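Local coordinates for protein 2-hydroxyethylphosphonate dioxygenase (Streptomyces viridochromogenes, PDB 4YAR) that catalyses the iron-dependent, O2-consuming cleavage of 2-hydroxyethylphosphonate to hydroxymethylphosphonate and formate, a step in the biosynthesis of the antibiotic phosphinothricin tripeptide, at residues 132-137 with 323-328; 175-180 with 298-303; 236-241 with 288-293; 250-255 with 281-286; 262-267 with 274-279. The protein carries 1 engineered substitution. One frame throughout, in Å; residues are numbered along the deposited sequence. Where two conformers were deposited one is given.

Contact 1. Residues 132-137 with 323-328; sequences PAITVN and ASMASA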
# COMPACT_ATOMS: atom_id res chain seq x y z
N PRO A 132 -0.61 0.37 -8.27
CA PRO A 132 -0.97 1.77 -8.50
C PRO A 132 0.20 2.64 -7.99
O PRO A 132 1.02 2.15 -7.21
CB PRO A 132 -2.21 1.92 -7.63
CG PRO A 132 -2.02 0.97 -6.52
CD PRO A 132 -1.10 -0.12 -6.98
N ALA A 133 0.33 3.86 -8.46
CA ALA A 133 1.41 4.74 -7.96
C ALA A 133 0.95 6.19 -7.86
O ALA A 133 0.13 6.65 -8.64
CB ALA A 133 2.61 4.65 -8.86
N ILE A 134 1.55 6.93 -6.91
CA ILE A 134 1.47 8.39 -6.92
C ILE A 134 2.76 8.82 -7.65
O ILE A 134 3.84 8.30 -7.37
CB ILE A 134 1.38 9.04 -5.49
CG1 ILE A 134 -0.00 8.84 -4.80
CG2 ILE A 134 1.68 10.54 -5.50
CD1 ILE A 134 -0.05 9.16 -3.30
N THR A 135 2.63 9.77 -8.58
CA THR A 135 3.72 10.35 -9.31
C THR A 135 3.66 11.84 -9.15
O THR A 135 2.59 12.49 -9.25
CB THR A 135 3.69 10.02 -10.83
OG1 THR A 135 3.61 8.59 -11.00
CG2 THR A 135 4.94 10.57 -11.50
N VAL A 136 4.79 12.36 -8.77
CA VAL A 136 4.94 13.81 -8.53
C VAL A 136 6.16 14.34 -9.27
O VAL A 136 7.23 13.74 -9.26
CB VAL A 136 4.97 14.14 -7.03
CG1 VAL A 136 6.09 13.46 -6.30
CG2 VAL A 136 4.92 15.65 -6.78
N ASN A 137 5.98 15.51 -9.87
CA ASN A 137 7.07 16.20 -10.55
C ASN A 137 7.90 16.99 -9.53
O ASN A 137 7.43 17.90 -8.85
CB ASN A 137 6.58 17.10 -11.67
CG ASN A 137 7.73 17.67 -12.54
OD1 ASN A 137 8.95 17.43 -12.32
ND2 ASN A 137 7.33 18.40 -13.58
N ALA A 323 0.75 20.05 2.64
CA ALA A 323 -0.10 20.22 1.50
C ALA A 323 -0.29 18.83 0.85
O ALA A 323 0.60 17.97 0.92
CB ALA A 323 0.58 21.14 0.50
N SER A 324 -1.45 18.64 0.23
CA SER A 324 -1.80 17.36 -0.35
C SER A 324 -1.27 17.09 -1.71
O SER A 324 -1.29 17.94 -2.57
CB SER A 324 -3.34 17.25 -0.45
OG SER A 324 -3.96 17.49 0.82
N MET A 325 -0.80 15.86 -1.89
CA MET A 325 -0.57 15.33 -3.23
C MET A 325 -1.84 14.65 -3.66
O MET A 325 -2.83 14.62 -2.89
CB MET A 325 0.58 14.32 -3.30
CG MET A 325 1.85 14.84 -2.81
SD MET A 325 3.10 13.57 -3.17
CE MET A 325 4.47 14.41 -2.29
N ALA A 326 -1.88 14.23 -4.92
CA ALA A 326 -3.01 13.48 -5.42
C ALA A 326 -3.41 12.27 -4.56
O ALA A 326 -2.56 11.56 -3.98
CB ALA A 326 -2.74 13.08 -6.83
N SER A 327 -4.72 11.98 -4.54
CA SER A 327 -5.27 10.81 -3.82
C SER A 327 -6.44 10.21 -4.61
O SER A 327 -6.99 10.84 -5.52
CB SER A 327 -5.75 11.16 -2.41
OG SER A 327 -6.78 12.14 -2.41
N ALA A 328 -6.84 9.01 -4.20
CA ALA A 328 -7.91 8.33 -4.86
C ALA A 328 -8.67 7.55 -3.81
O ALA A 328 -8.08 6.77 -3.12
CB ALA A 328 -7.36 7.40 -5.91
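The flat group in play between Ile134 and Ala326 is the peptide carbonyl of Ala326, which the isoleucine meets at its oxygen end and not over a face; the rest of the contact is aliphatic carbon and thioether sulfur. Ile134 CD1 comes to 3.5 Å from Ala326 O, lying beyond the oxygen and roughly in line with the C=O bond, and Ile134 CG1 follows at 3.8 Å from that oxygen, a van der Waals approach of methyl and methylene to a carbonyl. With chi1 at -73° and chi2 at 167°, the longer branch of Ile134 extends toward Ala326, which leaves the CG2 methyl for Met325. Ile134 CG2 lies 4.1 Å from Met325 SD, the two side chains crossing at about a right angle. Val136, two residues further on and turned to the same side of its strand, adds a looser touch, Val136 CG1 to Met325 SD at 4.3 Å. This is packing between the two antiparallel sheets of the cupin-type domain: strand 133-140 belongs to the six-stranded sheet, and 320-324, which leads into Met325, to the seven-stranded one. The extended Met325 side chain carries its sulfur across from segment 323-328 to the facing strand, with Leu403 and Phe405 of strand 400-407 also against it. Ile134 meets Val175 of the adjacent strand and Leu334 as well. The backbone at Ala326 is tied to the six-stranded sheet by a hydrogen bond from its N to Ser173 OG.

Contact 2. Residues 175-180 with 298-303; sequences VHPSYC and DGVGKT. Engineered in segment 175-180: His176 (natural residue Glu).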
# COMPACT_ATOMS: atom_id res chain seq x y z
N VAL A 175 -2.38 10.09 -9.64
CA VAL A 175 -2.39 8.68 -9.37
C VAL A 175 -2.60 7.96 -10.67
O VAL A 175 -3.61 8.17 -11.36
CB VAL A 175 -3.49 8.24 -8.44
CG1 VAL A 175 -3.42 6.71 -8.32
CG2 VAL A 175 -3.30 8.91 -7.11
N HIS A 176 -1.66 7.05 -10.88
CA HIS A 176 -1.58 6.24 -12.05
C HIS A 176 -2.43 5.01 -11.75
O HIS A 176 -2.36 4.38 -10.66
CB HIS A 176 -0.09 5.92 -12.36
CG HIS A 176 0.12 5.17 -13.62
ND1 HIS A 176 -0.41 5.57 -14.83
CD2 HIS A 176 0.79 4.02 -13.86
CE1 HIS A 176 -0.07 4.69 -15.76
NE2 HIS A 176 0.69 3.76 -15.20
N PRO A 177 -3.32 4.70 -12.69
CA PRO A 177 -4.07 3.51 -12.40
C PRO A 177 -3.26 2.22 -12.63
O PRO A 177 -2.30 2.23 -13.38
CB PRO A 177 -5.24 3.60 -13.38
CG PRO A 177 -4.78 4.45 -14.52
CD PRO A 177 -3.69 5.33 -13.99
N SER A 178 -3.66 1.16 -11.96
CA SER A 178 -3.10 -0.17 -12.16
C SER A 178 -3.09 -0.56 -13.66
O SER A 178 -4.03 -0.28 -14.36
CB SER A 178 -3.93 -1.15 -11.37
OG SER A 178 -3.92 -2.42 -11.97
N TYR A 179 -1.97 -1.09 -14.11
CA TYR A 179 -1.77 -1.63 -15.43
C TYR A 179 -1.66 -0.67 -16.60
O TYR A 179 -1.27 -1.10 -17.66
CB TYR A 179 -2.74 -2.80 -15.73
CG TYR A 179 -2.34 -4.10 -15.07
CD1 TYR A 179 -1.01 -4.57 -15.11
CD2 TYR A 179 -3.30 -4.91 -14.45
CE1 TYR A 179 -0.65 -5.78 -14.52
CE2 TYR A 179 -2.97 -6.12 -13.87
CZ TYR A 179 -1.65 -6.55 -13.91
OH TYR A 179 -1.32 -7.72 -13.31
N CYS A 180 -1.89 0.62 -16.38
CA CYS A 180 -1.81 1.61 -17.45
C CYS A 180 -0.35 1.77 -17.87
O CYS A 180 0.51 2.04 -17.03
CB CYS A 180 -2.35 2.97 -16.97
SG CYS A 180 -2.79 4.12 -18.32
N ASP A 298 -11.12 5.63 -15.78
CA ASP A 298 -9.71 5.26 -16.09
C ASP A 298 -8.82 6.37 -16.69
O ASP A 298 -7.62 6.15 -16.90
CB ASP A 298 -9.61 3.94 -16.92
CG ASP A 298 -9.73 4.16 -18.44
OD1 ASP A 298 -10.34 5.15 -18.88
OD2 ASP A 298 -9.24 3.30 -19.20
N GLY A 299 -9.41 7.54 -16.94
CA GLY A 299 -8.61 8.75 -17.18
C GLY A 299 -7.69 9.05 -16.00
O GLY A 299 -7.73 8.38 -14.96
N VAL A 300 -6.82 10.03 -16.18
CA VAL A 300 -6.01 10.54 -15.07
C VAL A 300 -6.63 11.85 -14.55
O VAL A 300 -6.25 12.35 -13.49
CB VAL A 300 -4.50 10.65 -15.45
CG1 VAL A 300 -3.94 9.29 -15.86
CG2 VAL A 300 -4.26 11.68 -16.56
N GLY A 301 -7.63 12.37 -15.27
CA GLY A 301 -8.36 13.58 -14.88
C GLY A 301 -8.93 13.62 -13.47
O GLY A 301 -8.83 14.65 -12.81
N LYS A 302 -9.50 12.51 -12.98
CA LYS A 302 -10.17 12.53 -11.68
C LYS A 302 -9.17 12.73 -10.58
O LYS A 302 -9.47 13.40 -9.63
CB LYS A 302 -11.01 11.25 -11.41
CG LYS A 302 -12.19 11.39 -10.42
CD LYS A 302 -12.58 9.99 -9.86
CE LYS A 302 -13.91 9.86 -9.06
NZ LYS A 302 -14.39 8.42 -8.81
N THR A 303 -7.98 12.13 -10.64
CA THR A 303 -7.12 12.25 -9.45
C THR A 303 -6.11 13.39 -9.59
O THR A 303 -5.46 13.85 -8.59
CB THR A 303 -6.33 10.97 -9.21
OG1 THR A 303 -5.55 10.70 -10.38
CG2 THR A 303 -7.24 9.85 -8.99
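Strand 173-176 and the type II beta turn Pro177 to Cys180 lead toward the metal ligand His182, and both Val175 and Pro177 of this segment rest against loop 298-303. At the strand end the partner is Thr303. Val175 N donates a weak hydrogen bond to Thr303 OG1, 3.3 Å long with an N-H...O angle of 156°. A chi1 of 57° places that hydroxyl between its own backbone N and carbonyl carbon, turned to the strand, and brings Thr303 CG2 within 4.1 Å of Val175 CB. The second point of contact is the proline ring: Pro177 CG lies 4.1 Å from Asp298 O, and Pro177 CD 4.4 Å from Val300 CG1. Both are loose, and Asp298 and Gly299 are poorly ordered. The CB of His176, an engineered residue with glutamate in the natural sequence, points away from the loop. A sodium ion is bound about 5 Å from the Thr303 side chain. Within this chain 173-176 is an outermost strand of the six-stranded sheet, hydrogen-bonded through His176 to Ala133 of strand 133-140, while loop 298-303 comes from the connection between helices 270-283 and 307-312.

Contact 3. Residues 236-241 with 288-293; sequences DLFLAR and RVLLPA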
# COMPACT_ATOMS: atom_id res chain seq x y z
N ASP A 236 -26.31 -11.75 -4.11
CA ASP A 236 -26.76 -13.06 -4.60
C ASP A 236 -25.66 -14.12 -4.47
O ASP A 236 -25.95 -15.28 -4.26
CB ASP A 236 -27.17 -12.98 -6.07
CG ASP A 236 -28.52 -12.39 -6.28
OD1 ASP A 236 -29.33 -12.38 -5.39
OD2 ASP A 236 -28.76 -11.91 -7.39
N LEU A 237 -24.43 -13.69 -4.55
CA LEU A 237 -23.32 -14.65 -4.32
C LEU A 237 -23.28 -14.97 -2.80
O LEU A 237 -23.04 -16.12 -2.40
CB LEU A 237 -22.04 -14.06 -4.79
CG LEU A 237 -21.95 -13.93 -6.32
CD1 LEU A 237 -20.73 -13.08 -6.71
CD2 LEU A 237 -21.93 -15.33 -6.94
N PHE A 238 -23.50 -13.96 -1.94
CA PHE A 238 -23.57 -14.22 -0.50
C PHE A 238 -24.73 -15.19 -0.14
O PHE A 238 -24.60 -16.06 0.74
CB PHE A 238 -23.76 -13.00 0.30
CG PHE A 238 -22.61 -12.04 0.29
CD1 PHE A 238 -21.38 -12.33 -0.28
CD2 PHE A 238 -22.74 -10.88 0.99
CE1 PHE A 238 -20.36 -11.41 -0.26
CE2 PHE A 238 -21.72 -9.95 1.03
CZ PHE A 238 -20.50 -10.26 0.47
N LEU A 239 -25.85 -15.04 -0.82
CA LEU A 239 -26.99 -15.88 -0.48
C LEU A 239 -26.75 -17.33 -0.95
O LEU A 239 -27.01 -18.27 -0.18
CB LEU A 239 -28.29 -15.28 -1.04
CG LEU A 239 -28.65 -13.92 -0.49
CD1 LEU A 239 -30.03 -13.47 -1.10
CD2 LEU A 239 -28.63 -13.86 0.99
N ALA A 240 -26.31 -17.50 -2.20
CA ALA A 240 -25.89 -18.82 -2.72
C ALA A 240 -24.90 -19.54 -1.85
O ALA A 240 -25.00 -20.76 -1.58
CB ALA A 240 -25.39 -18.69 -4.14
N ARG A 241 -23.96 -18.76 -1.29
CA ARG A 241 -23.03 -19.29 -0.38
C ARG A 241 -23.68 -19.99 0.79
O ARG A 241 -23.17 -20.99 1.26
CB ARG A 241 -22.05 -18.21 0.12
CG ARG A 241 -20.94 -18.75 0.97
CD ARG A 241 -19.69 -18.93 0.19
NE ARG A 241 -18.49 -19.22 1.00
CZ ARG A 241 -17.78 -20.34 0.90
NH1 ARG A 241 -18.23 -21.36 0.17
NH2 ARG A 241 -16.67 -20.50 1.59
N ARG A 288 -21.61 -3.88 5.12
CA ARG A 288 -20.83 -2.74 4.62
C ARG A 288 -20.23 -2.92 3.19
O ARG A 288 -20.12 -1.96 2.41
CB ARG A 288 -19.80 -2.30 5.67
CG ARG A 288 -20.40 -1.85 6.93
CD ARG A 288 -19.41 -1.58 8.05
NE ARG A 288 -18.71 -2.77 8.40
CZ ARG A 288 -17.72 -2.85 9.25
NH1 ARG A 288 -17.18 -4.03 9.44
NH2 ARG A 288 -17.26 -1.80 9.92
N VAL A 289 -19.82 -4.17 2.86
CA VAL A 289 -19.29 -4.45 1.59
C VAL A 289 -20.30 -4.44 0.46
O VAL A 289 -19.90 -4.51 -0.70
CB VAL A 289 -18.38 -5.71 1.60
CG1 VAL A 289 -17.42 -5.67 2.78
CG2 VAL A 289 -19.18 -6.99 1.68
N LEU A 290 -21.61 -4.28 0.78
CA LEU A 290 -22.65 -4.11 -0.23
C LEU A 290 -22.97 -2.63 -0.54
O LEU A 290 -23.67 -2.33 -1.52
CB LEU A 290 -23.97 -4.79 0.18
CG LEU A 290 -23.88 -6.26 0.50
CD1 LEU A 290 -25.19 -6.81 1.02
CD2 LEU A 290 -23.51 -7.03 -0.76
N LEU A 291 -22.40 -1.71 0.22
CA LEU A 291 -22.66 -0.29 -0.01
C LEU A 291 -21.79 0.19 -1.21
O LEU A 291 -20.69 -0.40 -1.50
CB LEU A 291 -22.38 0.49 1.27
CG LEU A 291 -23.16 0.09 2.54
CD1 LEU A 291 -22.80 0.97 3.72
CD2 LEU A 291 -24.66 0.10 2.38
N PRO A 292 -22.25 1.21 -1.90
CA PRO A 292 -21.57 1.78 -3.06
C PRO A 292 -20.24 2.46 -2.76
O PRO A 292 -20.11 3.15 -1.76
CB PRO A 292 -22.59 2.81 -3.61
CG PRO A 292 -23.54 3.04 -2.55
CD PRO A 292 -23.56 1.83 -1.67
N ALA A 293 -19.28 2.16 -3.61
CA ALA A 293 -18.14 3.01 -3.84
C ALA A 293 -18.39 3.81 -5.16
O ALA A 293 -19.31 3.52 -5.97
CB ALA A 293 -16.90 2.12 -3.97
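The Phe238 ring makes the whole contact from its side, meeting Val289 and Leu290 with its outer end. Val289 CG2 sits at the ring edge, in its plane, 3.7 Å from Phe238 CZ and 4.0 Å from Phe238 CE2. Leu290 CD2 approaches the same corner, 3.9 Å from Phe238 CE2, the leucine and phenylalanine side chains running past each other in opposite directions. Phe238 has CG anti to its carbonyl carbon (chi1 -66°), which carries the ring out from helix 231-241 toward the short 3-10 segment. That turn is closed by a backbone hydrogen bond from Leu291 N to Arg288 O at 3.2 Å, and from it Val289 and Leu290 both point to the ring. Behind them Phe285 joins in: its ring meets that of Phe238 with the planes at about 50°, and it also touches Leu290. Arg288, at the start of the segment, forms a salt bridge with Asp286 and a hydrogen bond with Thr420 OG1. On the helix side, Asp236 forms a salt bridge with Arg246, and Leu239 packs on helices 246-253 and 270-283. The contact thus joins the first and last elements of the second Cro/C1-type helix-turn-helix range. Its chemistry is purely apolar: with one methyl at the ring edge and a second close to CE2, at a partly exposed position, the contact depends on shape and has no directional bond between the two segments.

Contact 4. Residues 250-255 with 281-286; sequences AEAAGV and RALGFD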
# COMPACT_ATOMS: atom_id res chain seq x y z
N ALA A 250 -35.05 -13.14 2.73
CA ALA A 250 -35.99 -12.09 3.20
C ALA A 250 -36.90 -12.61 4.32
O ALA A 250 -36.97 -12.05 5.43
CB ALA A 250 -36.71 -11.50 2.03
N GLU A 251 -37.49 -13.76 4.11
CA GLU A 251 -38.14 -14.49 5.21
C GLU A 251 -37.36 -14.72 6.52
O GLU A 251 -37.89 -14.54 7.58
CB GLU A 251 -38.53 -15.86 4.71
CG GLU A 251 -39.80 -15.81 3.93
CD GLU A 251 -40.82 -16.75 4.51
OE1 GLU A 251 -40.67 -17.15 5.70
OE2 GLU A 251 -41.77 -17.08 3.78
N ALA A 252 -36.11 -15.19 6.44
CA ALA A 252 -35.31 -15.40 7.60
C ALA A 252 -35.08 -14.10 8.33
O ALA A 252 -34.93 -14.11 9.55
CB ALA A 252 -33.95 -16.02 7.24
N ALA A 253 -35.01 -13.00 7.61
CA ALA A 253 -34.67 -11.73 8.27
C ALA A 253 -35.89 -10.93 8.72
O ALA A 253 -35.75 -9.88 9.39
CB ALA A 253 -33.85 -10.88 7.32
N GLY A 254 -37.07 -11.42 8.38
CA GLY A 254 -38.34 -10.69 8.60
C GLY A 254 -38.58 -9.51 7.70
O GLY A 254 -39.31 -8.61 8.10
N VAL A 255 -38.04 -9.51 6.47
CA VAL A 255 -38.07 -8.37 5.56
C VAL A 255 -38.94 -8.64 4.41
O VAL A 255 -38.81 -9.70 3.77
CB VAL A 255 -36.63 -8.02 5.06
CG1 VAL A 255 -36.63 -7.04 3.88
CG2 VAL A 255 -35.80 -7.51 6.22
N ARG A 281 -27.29 -9.30 9.68
CA ARG A 281 -27.39 -9.84 11.07
C ARG A 281 -27.99 -11.22 11.03
O ARG A 281 -27.51 -12.14 11.70
CB ARG A 281 -28.34 -8.99 11.99
CG ARG A 281 -27.77 -7.68 12.48
CD ARG A 281 -28.53 -7.14 13.70
NE ARG A 281 -28.25 -5.71 13.91
CZ ARG A 281 -28.93 -4.69 13.38
NH1 ARG A 281 -29.99 -4.88 12.60
NH2 ARG A 281 -28.53 -3.45 13.65
N ALA A 282 -29.05 -11.38 10.23
CA ALA A 282 -29.80 -12.63 10.22
C ALA A 282 -29.05 -13.76 9.57
O ALA A 282 -29.17 -14.89 10.03
CB ALA A 282 -31.12 -12.45 9.52
N LEU A 283 -28.34 -13.47 8.49
CA LEU A 283 -27.61 -14.48 7.67
C LEU A 283 -26.13 -14.64 7.92
O LEU A 283 -25.47 -15.59 7.42
CB LEU A 283 -27.82 -14.14 6.19
CG LEU A 283 -29.26 -14.24 5.63
CD1 LEU A 283 -29.13 -14.99 4.30
CD2 LEU A 283 -30.24 -15.02 6.48
N GLY A 284 -25.56 -13.72 8.70
CA GLY A 284 -24.17 -13.85 9.09
C GLY A 284 -23.20 -13.24 8.08
O GLY A 284 -22.18 -13.86 7.74
N PHE A 285 -23.49 -12.04 7.57
CA PHE A 285 -22.56 -11.32 6.74
C PHE A 285 -22.47 -9.84 7.10
O PHE A 285 -23.32 -9.32 7.81
CB PHE A 285 -22.85 -11.53 5.21
CG PHE A 285 -24.11 -10.93 4.72
CD1 PHE A 285 -24.18 -9.58 4.40
CD2 PHE A 285 -25.23 -11.74 4.45
CE1 PHE A 285 -25.36 -9.03 3.93
CE2 PHE A 285 -26.38 -11.18 3.97
CZ PHE A 285 -26.47 -9.85 3.72
N ASP A 286 -21.44 -9.18 6.58
CA ASP A 286 -21.20 -7.75 6.84
C ASP A 286 -21.78 -6.90 5.71
O ASP A 286 -21.33 -6.92 4.56
CB ASP A 286 -19.70 -7.55 6.96
CG ASP A 286 -19.34 -6.13 7.39
OD1 ASP A 286 -20.13 -5.15 7.33
OD2 ASP A 286 -18.20 -6.01 7.86
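Methyl-to-methyl packing carries the meeting of Ala253 with Ala282 and of Ala252 with Leu283. Ala282 CB nestles against Ala253, 3.8 Å from Ala253 CB and equally far from Ala253 CA. With only alanine between the two helix ends, their backbones come close, the CA atoms of Ala253 and Ala282 standing 5.3 Å apart. Next to this pair, Ala252 CB touches Leu283 CD2 at 3.9 Å. The CB of Leu283 is not aimed at Ala252, but a chi1 of -65° with an off-rotamer chi2 of -134° brings the CD2 methyl to it. Backbone hydrogen bonds form the second group, and they finish the first helix. Val255 N bonds to Ala250 O at 2.9 Å and Gly254 N, weakly, to Glu251 O at 3.3 Å; with the positive phi of Gly254 (73°) this is a Schellman motif. Gly284, the first residue past helix 270-283, also has positive phi. There, Leu283 O and Gly284 O accept hydrogen bonds from Arg242. Helix 246-253 is the opening helix of the helix-turn-helix assigned by similarity, so the contact puts its C-terminal end against that of helix 270-283, near the surface. Inward from the alanines, Ala253 and Val255 lean on Leu279 of helix 270-283, and Leu283 continues onto Leu239 of helix 231-241.

Contact 5. Residues 262-267 with 274-279; sequences AALRSP and TVLRTL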
# COMPACT_ATOMS: atom_id res chain seq x y z
N ALA A 262 -36.03 -2.79 -3.05
CA ALA A 262 -35.87 -1.32 -2.95
C ALA A 262 -34.49 -0.99 -2.39
O ALA A 262 -33.83 -0.08 -2.87
CB ALA A 262 -36.93 -0.74 -2.05
N ALA A 263 -34.07 -1.78 -1.39
CA ALA A 263 -32.72 -1.61 -0.79
C ALA A 263 -31.57 -1.85 -1.74
O ALA A 263 -30.56 -1.10 -1.68
CB ALA A 263 -32.59 -2.52 0.42
N LEU A 264 -31.72 -2.81 -2.65
CA LEU A 264 -30.69 -3.10 -3.64
C LEU A 264 -30.62 -2.01 -4.69
O LEU A 264 -29.57 -1.78 -5.21
CB LEU A 264 -30.85 -4.53 -4.25
CG LEU A 264 -30.84 -5.64 -3.20
CD1 LEU A 264 -31.41 -6.94 -3.79
CD2 LEU A 264 -29.42 -5.82 -2.67
N ARG A 265 -31.71 -1.27 -4.92
CA ARG A 265 -31.68 -0.12 -5.84
C ARG A 265 -30.95 1.10 -5.24
O ARG A 265 -30.32 1.87 -5.95
CB ARG A 265 -33.10 0.30 -6.26
CG ARG A 265 -33.89 -0.73 -7.08
CD ARG A 265 -35.19 -0.16 -7.69
NE ARG A 265 -36.29 -0.05 -6.71
CZ ARG A 265 -37.13 -1.03 -6.39
NH1 ARG A 265 -36.99 -2.22 -6.95
NH2 ARG A 265 -38.09 -0.85 -5.48
N SER A 266 -31.03 1.27 -3.93
CA SER A 266 -30.41 2.40 -3.24
C SER A 266 -29.86 1.94 -1.90
O SER A 266 -30.38 2.26 -0.83
CB SER A 266 -31.47 3.49 -3.11
OG SER A 266 -32.05 3.70 -4.40
N PRO A 267 -28.76 1.16 -1.94
CA PRO A 267 -28.15 0.59 -0.74
C PRO A 267 -27.64 1.63 0.28
O PRO A 267 -27.63 1.35 1.50
CB PRO A 267 -26.99 -0.24 -1.27
CG PRO A 267 -26.92 0.01 -2.74
CD PRO A 267 -28.02 0.88 -3.17
N THR A 274 -30.72 0.08 6.43
CA THR A 274 -31.37 -0.71 7.49
C THR A 274 -31.81 -2.12 7.09
O THR A 274 -31.63 -3.06 7.89
CB THR A 274 -32.60 -0.00 8.07
OG1 THR A 274 -33.61 0.05 7.06
CG2 THR A 274 -32.19 1.39 8.52
N VAL A 275 -32.30 -2.26 5.85
CA VAL A 275 -32.69 -3.56 5.29
C VAL A 275 -31.42 -4.46 5.17
O VAL A 275 -31.43 -5.61 5.57
CB VAL A 275 -33.34 -3.43 3.90
CG1 VAL A 275 -33.45 -4.76 3.17
CG2 VAL A 275 -34.75 -2.82 3.99
N LEU A 276 -30.36 -3.92 4.58
CA LEU A 276 -29.15 -4.73 4.37
C LEU A 276 -28.49 -5.15 5.68
O LEU A 276 -27.98 -6.26 5.78
CB LEU A 276 -28.19 -4.04 3.45
CG LEU A 276 -28.79 -3.81 2.06
CD1 LEU A 276 -27.82 -3.01 1.23
CD2 LEU A 276 -29.14 -5.11 1.30
N ARG A 277 -28.56 -4.28 6.67
CA ARG A 277 -28.02 -4.57 7.96
C ARG A 277 -28.82 -5.66 8.65
O ARG A 277 -28.24 -6.53 9.27
CB ARG A 277 -27.97 -3.35 8.85
CG ARG A 277 -27.14 -3.62 10.10
CD ARG A 277 -26.55 -2.32 10.62
NE ARG A 277 -25.56 -2.55 11.66
CZ ARG A 277 -25.27 -1.68 12.62
NH1 ARG A 277 -25.90 -0.49 12.70
NH2 ARG A 277 -24.36 -2.01 13.53
N THR A 278 -30.13 -5.60 8.54
CA THR A 278 -31.02 -6.57 9.13
C THR A 278 -30.80 -7.95 8.46
O THR A 278 -30.71 -8.98 9.15
CB THR A 278 -32.45 -6.16 8.91
OG1 THR A 278 -32.71 -4.94 9.62
CG2 THR A 278 -33.33 -7.26 9.40
N LEU A 279 -30.65 -7.94 7.13
CA LEU A 279 -30.29 -9.16 6.43
C LEU A 279 -28.93 -9.72 6.84
O LEU A 279 -28.78 -10.94 7.09
CB LEU A 279 -30.26 -8.93 4.92
CG LEU A 279 -31.24 -9.73 4.11
CD1 LEU A 279 -32.61 -9.08 4.19
CD2 LEU A 279 -30.78 -9.73 2.67
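Ala263 and Val275 bring helices 257-265 and 270-283 together, their CA atoms 6.4 Å apart. The alanine methyl fits against the valine: Ala263 CB is 3.6 Å from Val275 CG1 and 3.7 Å from Val275 CB. Leu276 spreads its two methyls over the other residues. With chi1 at -61° and chi2 at 175°, Leu276 CD1 comes to 3.8 Å from Pro267 CB, just past the helix end, while Leu276 CD2 meets Leu264 CD2 at 4.0 Å; the two leucines cross obliquely. Elsewhere on helix 270-283, Thr274 O is gripped twice. Thr278 OG1 donates to it at 2.8 Å, tilted 29° from the carbonyl plane, and Thr278 N reaches it from the opposite face. Leu264 and Pro267 continue onto Ala231 of helix 231-241, and Val275 onto Leu260 and Val255, so the pair belongs to one hydrophobic interior. The packing is that of a Cro/C1-type helix-turn-helix domain: helix 257-265, second of the motif assigned by similarity, is backed by the helix that follows it.

In the fold
The five contacts fall into two groups. Contacts 1 and 2, with centres 11 Å apart, share neighbouring strands 133-140 and 173-176 of the six-stranded sheet; the side chains of Ile134 and Pro177 lie about 11 and 10 Å from a bound cadmium ion. Contacts 3, 4 and 5 lie 10 to 12 Å from one another inside the second Cro/C1-type range, touching through residues such as Leu239, Leu283 and Pro267; contacts 4 and 5 both use helix 270-283. Along the chain they nest: 5 inside 4, 4 inside 3, 3 inside 2, and 2 inside 1. The helical bundle lies in the chain between strand 192-198 of one sheet and strand 315-317 of the other, 26 to 41 Å away between centres.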